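Local structure of octaprenyl-diphosphate synthase (Bacteroides thetaiotaomicron, 3RMG) at residues A[53-58]-A[179-184]. The protein probably catalyses magnesium-dependent chain elongation of isoprenoid diphosphates, as a prenyltransferase of the FPP/GGPP synthase family. Numbering follows the deposited sequence.
Sequences ILVLLV and AACAEA
V55 and V58 of helix 50-62 pack against C181 and A182 of helix 174-188, joining two helices of the all-alpha isoprenoid synthase fold, distant in sequence. Methyl CG2 of V55 lies 3.7 Å from CB of C181 and 3.8 Å from the carbonyl O of C181, so it meets both side chain and backbone of that residue. The C181 thiol is more remote, with SG 4.2 Å from V55 CG2. V58 touches A182 with both branches, each methyl on a different atom. Its CG1 approaches the A182 carbonyl O at 3.6 Å, a van der Waals contact of a methyl with the peptide oxygen, while CG2 faces the A182 methyl, 4.0 Å from CB. The V58 torsion explains this division: with chi1 165°, CG1 is anti to the backbone N and CG2 anti to the carbonyl carbon.

The short alanine side chain and the contact of valine methyls with backbone oxygens are consistent with the close approach of the chains, 5.4 Å from V55 CA to A182 CA. The carbonyls of 53-58 and 179-184 point broadly the same way, so the two segments run in roughly the same sense, though inclined to each other. No hydrogen bond links the segments; 238 Å² of surface is buried between them, and all four residues are inside the protein.

Neighbouring helices enclose the joint. V55 and C181 both touch helix 67-90, at A73 and L76 respectively, while V58 rests on A199 of helix 193-217. Residues 53-74 are predicted to be transmembrane, yet here 53-58 is packed within the helical bundle. L54 flanks the contact more loosely, its CD2 4.6 Å from CB of A182.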
loop_
_atom_site.group_PDB
_atom_site.type_symbol
_atom_site.label_atom_id
_atom_site.label_comp_id
_atom_site.label_asym_id
_atom_site.label_seq_id
_atom_site.Cartn_x
_atom_site.Cartn_y
_atom_site.Cartn_z
ATOM N N ILE A 53 -1.751 23.304 0.796
ATOM C CA ILE A 53 -1.455 24.728 0.622
ATOM C C ILE A 53 0.003 24.933 0.186
ATOM O O ILE A 53 0.295 25.764 -0.671
ATOM C CB ILE A 53 -1.773 25.546 1.881
ATOM C CG1 ILE A 53 -3.287 25.743 2.017
ATOM C CG2 ILE A 53 -1.091 26.883 1.820
ATOM C CD1 ILE A 53 -3.727 26.130 3.426
ATOM N N LEU A 54 0.918 24.162 0.760
ATOM C CA LEU A 54 2.310 24.236 0.339
ATOM C C LEU A 54 2.477 23.869 -1.150
ATOM O O LEU A 54 3.193 24.542 -1.887
ATOM C CB LEU A 54 3.182 23.324 1.199
ATOM C CG LEU A 54 4.685 23.456 0.993
ATOM C CD1 LEU A 54 5.081 24.912 1.190
ATOM C CD2 LEU A 54 5.462 22.546 1.941
ATOM N N VAL A 55 1.840 22.786 -1.584
ATOM C CA VAL A 55 1.979 22.352 -2.966
ATOM C C VAL A 55 1.531 23.467 -3.910
ATOM O O VAL A 55 2.213 23.774 -4.885
ATOM C CB VAL A 55 1.133 21.090 -3.257
ATOM C CG1 VAL A 55 1.190 20.756 -4.759
ATOM C CG2 VAL A 55 1.603 19.901 -2.396
ATOM N N LEU A 56 0.384 24.071 -3.604
ATOM C CA LEU A 56 -0.175 25.119 -4.441
ATOM C C LEU A 56 0.708 26.356 -4.444
ATOM O O LEU A 56 1.030 26.883 -5.519
ATOM C CB LEU A 56 -1.615 25.459 -4.022
ATOM C CG LEU A 56 -2.535 24.231 -4.015
ATOM C CD1 LEU A 56 -3.919 24.564 -3.537
ATOM C CD2 LEU A 56 -2.590 23.593 -5.394
ATOM N N LEU A 57 1.116 26.826 -3.263
ATOM C CA LEU A 57 1.961 28.027 -3.228
ATOM C C LEU A 57 3.267 27.831 -4.001
ATOM O O LEU A 57 3.650 28.696 -4.795
ATOM C CB LEU A 57 2.228 28.519 -1.802
ATOM C CG LEU A 57 1.047 29.055 -0.981
ATOM C CD1 LEU A 57 1.444 29.275 0.433
ATOM C CD2 LEU A 57 0.472 30.339 -1.561
ATOM N N VAL A 58 3.954 26.706 -3.787
ATOM C CA VAL A 58 5.246 26.465 -4.475
ATOM C C VAL A 58 5.081 26.464 -5.992
ATOM O O VAL A 58 5.904 27.015 -6.710
ATOM C CB VAL A 58 5.919 25.125 -4.024
ATOM C CG1 VAL A 58 7.046 24.699 -5.000
ATOM C CG2 VAL A 58 6.464 25.269 -2.652
ATOM N N ALA A 179 8.993 17.929 2.043
ATOM C CA ALA A 179 9.934 18.104 0.924
ATOM C C ALA A 179 9.336 17.521 -0.350
ATOM O O ALA A 179 9.421 18.121 -1.424
ATOM C CB ALA A 179 11.269 17.428 1.231
ATOM N N ALA A 180 8.710 16.356 -0.228
ATOM C CA ALA A 180 8.090 15.714 -1.374
ATOM C C ALA A 180 6.986 16.606 -1.926
ATOM O O ALA A 180 6.868 16.798 -3.140
ATOM C CB ALA A 180 7.547 14.338 -0.996
ATOM N N CYS A 181 6.181 17.177 -1.036
ATOM C CA CYS A 181 5.121 18.064 -1.499
ATOM C C CYS A 181 5.668 19.206 -2.354
ATOM O O CYS A 181 5.185 19.456 -3.466
ATOM C CB CYS A 181 4.336 18.611 -0.304
ATOM S SG CYS A 181 3.258 17.342 0.443
ATOM N N ALA A 182 6.669 19.906 -1.831
ATOM C CA ALA A 182 7.237 21.047 -2.530
ATOM C C ALA A 182 7.915 20.600 -3.839
ATOM O O ALA A 182 7.687 21.183 -4.883
ATOM C CB ALA A 182 8.220 21.771 -1.621
ATOM N N GLU A 183 8.718 19.541 -3.773
ATOM C CA GLU A 183 9.406 19.004 -4.953
ATOM C C GLU A 183 8.429 18.636 -6.060
ATOM O O GLU A 183 8.622 18.997 -7.228
ATOM C CB GLU A 183 10.256 17.778 -4.587
ATOM C CG GLU A 183 11.199 17.344 -5.730
ATOM C CD GLU A 183 12.055 16.143 -5.378
ATOM O OE1 GLU A 183 12.935 15.809 -6.187
ATOM O OE2 GLU A 183 11.861 15.543 -4.292
ATOM N N ALA A 184 7.383 17.910 -5.692
ATOM C CA ALA A 184 6.320 17.556 -6.631
ATOM C C ALA A 184 5.635 18.804 -7.188
ATOM O O ALA A 184 5.282 18.856 -8.377
ATOM C CB ALA A 184 5.291 16.647 -5.947
#